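PDB 3S9X: ASCH domain from Vibrio cholerae TMA 21, which is of unknown function but, as an ASCH domain of the PUA clan, probably binds RNA or a related nucleic acid ligand. Local coordinates for residues Ala44-Cys47 / Ala48-Leu52; Asn104-Ser107 / Glu108-Ala112. All blocks are in the same frame, centred on the assembly; numbering follows the deposited sequence.

Contact 1 (Ala44-Cys47 / Ala48-Leu52)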
loop_
_atom_site.group_PDB
_atom_site.type_symbol
_atom_site.label_atom_id
_atom_site.label_comp_id
_atom_site.label_asym_id
_atom_site.label_seq_id
_atom_site.Cartn_x
_atom_site.Cartn_y
_atom_site.Cartn_z
ATOM N N ALA A 44 -6.028 -10.057 1.106
ATOM C CA ALA A 44 -6.237 -8.803 1.858
ATOM C C ALA A 44 -5.985 -9.038 3.341
ATOM O O ALA A 44 -5.349 -8.277 4.024
ATOM C CB ALA A 44 -7.608 -8.244 1.643
ATOM N N ASN A 45 -6.504 -10.172 3.833
ATOM C CA ASN A 45 -6.440 -10.418 5.267
ATOM C C ASN A 45 -5.054 -10.839 5.670
ATOM O O ASN A 45 -4.550 -10.442 6.754
ATOM C CB ASN A 45 -7.527 -11.395 5.703
ATOM C CG ASN A 45 -8.946 -10.804 5.533
ATOM O OD1 ASN A 45 -9.055 -9.618 5.294
ATOM N ND2 ASN A 45 -9.994 -11.623 5.607
ATOM N N VAL A 46 -4.450 -11.725 4.882
ATOM C CA VAL A 46 -3.038 -12.120 5.116
ATOM C C VAL A 46 -2.127 -10.895 5.072
ATOM O O VAL A 46 -1.281 -10.686 5.962
ATOM C CB VAL A 46 -2.592 -13.252 4.121
ATOM C CG1 VAL A 46 -1.039 -13.297 4.008
ATOM C CG2 VAL A 46 -3.187 -14.583 4.528
ATOM N N CYS A 47 -2.303 -10.039 4.078
ATOM C CA CYS A 47 -1.430 -8.847 3.999
ATOM C C CYS A 47 -1.663 -7.857 5.147
ATOM O O CYS A 47 -0.690 -7.299 5.632
ATOM C CB CYS A 47 -1.589 -8.116 2.686
ATOM S SG CYS A 47 -0.645 -8.896 1.339
ATOM N N ALA A 48 -2.910 -7.667 5.579
ATOM C CA ALA A 48 -3.096 -6.763 6.719
ATOM C C ALA A 48 -2.291 -7.292 7.908
ATOM O O ALA A 48 -1.691 -6.532 8.660
ATOM C CB ALA A 48 -4.544 -6.637 7.048
ATOM N N ASP A 49 -2.324 -8.619 8.128
ATOM C CA ASP A 49 -1.623 -9.209 9.235
ATOM C C ASP A 49 -0.106 -9.182 9.061
ATOM O O ASP A 49 0.613 -8.961 10.030
ATOM C CB ASP A 49 -2.091 -10.680 9.446
ATOM C CG ASP A 49 -1.709 -11.190 10.774
ATOM O OD1 ASP A 49 -2.177 -10.652 11.778
ATOM O OD2 ASP A 49 -0.920 -12.137 10.794
ATOM N N LEU A 50 0.391 -9.401 7.857
ATOM C CA LEU A 50 1.816 -9.263 7.587
ATOM C C LEU A 50 2.256 -7.865 7.873
ATOM O O LEU A 50 3.363 -7.627 8.400
ATOM C CB LEU A 50 2.124 -9.610 6.119
ATOM C CG LEU A 50 2.086 -11.056 5.713
ATOM C CD1 LEU A 50 2.163 -11.131 4.199
ATOM C CD2 LEU A 50 3.197 -11.914 6.392
ATOM N N ILE A 51 1.434 -6.868 7.474
ATOM C CA ILE A 51 1.830 -5.469 7.719
ATOM C C ILE A 51 1.856 -5.200 9.231
ATOM O O ILE A 51 2.812 -4.667 9.777
ATOM C CB ILE A 51 0.901 -4.462 7.033
ATOM C CG1 ILE A 51 1.023 -4.619 5.496
ATOM C CG2 ILE A 51 1.125 -3.035 7.468
ATOM C CD1 ILE A 51 -0.007 -3.918 4.647
ATOM N N LEU A 52 0.796 -5.612 9.918
ATOM C CA LEU A 52 0.669 -5.500 11.377
ATOM C C LEU A 52 1.947 -5.940 12.065
ATOM O O LEU A 52 2.455 -5.308 12.992
ATOM C CB LEU A 52 -0.573 -6.241 11.894
ATOM C CG LEU A 52 -0.774 -6.356 13.410
ATOM C CD1 LEU A 52 -1.086 -4.954 14.000
ATOM C CD2 LEU A 52 -1.900 -7.344 13.699
#

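Contact 2 (Asn104-Ser107 / Glu108-Ala112)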
loop_
_atom_site.group_PDB
_atom_site.type_symbol
_atom_site.label_atom_id
_atom_site.label_comp_id
_atom_site.label_asym_id
_atom_site.label_seq_id
_atom_site.Cartn_x
_atom_site.Cartn_y
_atom_site.Cartn_z
ATOM N N ASN A 104 10.792 -5.622 -14.495
ATOM C CA ASN A 104 11.816 -6.620 -14.707
ATOM C C ASN A 104 13.134 -6.357 -13.964
ATOM O O ASN A 104 14.045 -7.133 -14.097
ATOM C CB ASN A 104 12.078 -6.836 -16.190
ATOM C CG ASN A 104 12.402 -5.610 -16.972
ATOM O OD1 ASN A 104 12.790 -4.619 -16.441
ATOM N ND2 ASN A 104 12.280 -5.734 -18.345
ATOM N N GLN A 105 13.198 -5.240 -13.244
ATOM C CA GLN A 105 14.347 -4.882 -12.465
ATOM C C GLN A 105 14.091 -4.970 -10.967
ATOM O O GLN A 105 14.994 -4.679 -10.176
ATOM C CB GLN A 105 14.850 -3.478 -12.808
ATOM C CG GLN A 105 15.264 -3.406 -14.266
ATOM C CD GLN A 105 16.446 -4.253 -14.580
ATOM O OE1 GLN A 105 17.509 -4.062 -13.952
ATOM N NE2 GLN A 105 16.298 -5.212 -15.486
ATOM N N VAL A 106 12.910 -5.396 -10.549
ATOM C CA VAL A 106 12.637 -5.587 -9.135
ATOM C C VAL A 106 13.603 -6.540 -8.512
ATOM O O VAL A 106 13.872 -7.599 -9.058
ATOM C CB VAL A 106 11.173 -6.000 -8.929
ATOM C CG1 VAL A 106 10.937 -6.465 -7.447
ATOM C CG2 VAL A 106 10.225 -4.819 -9.282
ATOM N N SER A 107 14.169 -6.158 -7.403
ATOM C CA SER A 107 15.185 -6.913 -6.693
ATOM C C SER A 107 14.670 -7.950 -5.747
ATOM O O SER A 107 13.505 -7.871 -5.274
ATOM C CB SER A 107 16.079 -5.921 -5.908
ATOM O OG SER A 107 15.364 -5.368 -4.816
ATOM N N GLU A 108 15.529 -8.881 -5.372
ATOM C CA GLU A 108 15.199 -9.842 -4.325
ATOM C C GLU A 108 14.900 -9.120 -3.024
ATOM O O GLU A 108 14.005 -9.502 -2.293
ATOM C CB GLU A 108 16.358 -10.840 -4.181
ATOM C CG GLU A 108 16.527 -11.815 -5.364
ATOM C CD GLU A 108 17.463 -12.913 -5.004
ATOM O OE1 GLU A 108 18.543 -12.546 -4.554
ATOM O OE2 GLU A 108 17.059 -14.092 -5.045
ATOM N N ASP A 109 15.678 -8.089 -2.705
ATOM C CA ASP A 109 15.455 -7.393 -1.468
ATOM C C ASP A 109 14.074 -6.703 -1.437
ATOM O O ASP A 109 13.414 -6.651 -0.420
ATOM C CB ASP A 109 16.536 -6.333 -1.208
ATOM C CG ASP A 109 17.865 -6.946 -0.753
ATOM O OD1 ASP A 109 17.945 -8.195 -0.484
ATOM O OD2 ASP A 109 18.846 -6.196 -0.724
ATOM N N PHE A 110 13.618 -6.123 -2.555
ATOM C CA PHE A 110 12.308 -5.507 -2.572
ATOM C C PHE A 110 11.195 -6.539 -2.388
ATOM O O PHE A 110 10.265 -6.370 -1.640
ATOM C CB PHE A 110 12.093 -4.673 -3.843
ATOM C CG PHE A 110 10.806 -3.920 -3.782
ATOM C CD1 PHE A 110 10.737 -2.704 -3.048
ATOM C CD2 PHE A 110 9.664 -4.367 -4.407
ATOM C CE1 PHE A 110 9.561 -2.067 -2.929
ATOM C CE2 PHE A 110 8.491 -3.713 -4.237
ATOM C CZ PHE A 110 8.436 -2.524 -3.534
ATOM N N ALA A 111 11.315 -7.675 -3.088
ATOM C CA ALA A 111 10.372 -8.761 -2.957
ATOM C C ALA A 111 10.321 -9.187 -1.473
ATOM O O ALA A 111 9.235 -9.416 -0.935
ATOM C CB ALA A 111 10.747 -9.918 -3.812
ATOM N N ALA A 112 11.486 -9.285 -0.827
ATOM C CA ALA A 112 11.486 -9.683 0.603
ATOM C C ALA A 112 10.795 -8.648 1.496
ATOM O O ALA A 112 10.088 -8.976 2.406
ATOM C CB ALA A 112 12.951 -10.006 1.086
#

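Contact 1 (Ala44-Cys47 / Ala48-Leu52)
V46 and L50 meet one helical turn apart, in a local i to i+4 contact within helix 41-52, which packs one flank against the central sheet of the domain. The two side chains lie alongside each other and point the same way, with CG1 of V46 3.9 Å from CD1 of L50. V46 carries CG1 anti to its backbone nitrogen (chi1 159°), the setting that sends this branch toward the following turn. L50 folds back over the preceding one: its CG rests 3.4 Å from the carbonyl oxygen of V46, which also accepts from L50 N at 2.8 Å. That bond is nearly linear at the acceptor, with a C=O...N angle of 163°.

In the other three backbone bonds of this run the donor is tilted by some 23-31° from the carbonyl plane. A48 N reaches A44 O, D49 N reaches N45 O at 3.2 Å, the longest of the four, and I51 N reaches C47 O at 2.8 Å. CG1 of I51 also lies 3.2 Å from C47 O, so the residue whose backbone N-H bonds to this oxygen also lays its side chain against it.

The two faces of the helix differ in their surroundings. A48 and I51 turn to the sheet, where they touch V82, while I51 also packs on C91, I93, F154 and V156. On the more open side stand the V46-L50 pair and two polar groups with partners beyond the contact: N45 OD1 accepts from the backbone of W85, and D49 forms a salt bridge with R53. The whole is an amphipathic alpha-helix, its i to i+4 hydrogen bonds accompanied by one i to i+4 apolar side-chain contact, laid on the beta-sheet of an ASCH domain.

Contact 2 (Asn104-Ser107 / Glu108-Ala112)
S107 and F110 make the tight part of this local contact, at the point where the loop after strand 89-102 turns into helix 108-114. The hydroxyl oxygen S107 OG accepts from F110 N at 3.0 Å, with an N-H...O angle of 158°. Its chi1 of 71° sets OG between the backbone nitrogen and the carbonyl carbon, which points the oxygen forward to the N-H of F110, three residues on. CB of F110 then lies 3.5 Å from OG, close beside the capping bond. The carbonyl of the same serine is used as well: A111 N donates to S107 O at 3.1 Å and almost straight, at 171°. One residue thus takes up two amides of the first helical turn.

Beneath the cap, CG1 of V106 meets F110 CD2 at 3.9 Å, the two side chains crossing at a slant. This apolar patch is buried: V106 continues onto L121, W124 and L149, and F110 onto L151 and the ring of H153.

The other side is loose. E108 and D109 are exposed, and their side chains touch the capping residue through little more than CB, that of D109 lying 3.9 Å from S107 OG. Two acidic residues in the first turn would be expected to interact favourably with the helix dipole. The arrangement is a serine N-cap, with an apolar contact between the residue before the cap and the third residue of the helix.

Overall arrangement
Followed from the N terminus, the chain leaves edge strand 32-35 and enters helix 41-52, where contact 1 is complete before strand 58-62 begins. Strands 79-83 and 89-102 come next, and contact 2 forms just beyond them, at the start of helix 108-114. The two are in series, neither nesting nor crossing, and each joins residues three or four apart in adjoining segments, without closing a long loop. The centres of contacts 1 and 2 are 20 Å apart. The nearest atoms of contacts 1 and 2 are about 8 Å apart and do not touch. Strand 148-158 is common ground: I51 of contact 1 packs on it, as do V106 and F110 of contact 2, which also meets helix 121-139 through V106 and A111.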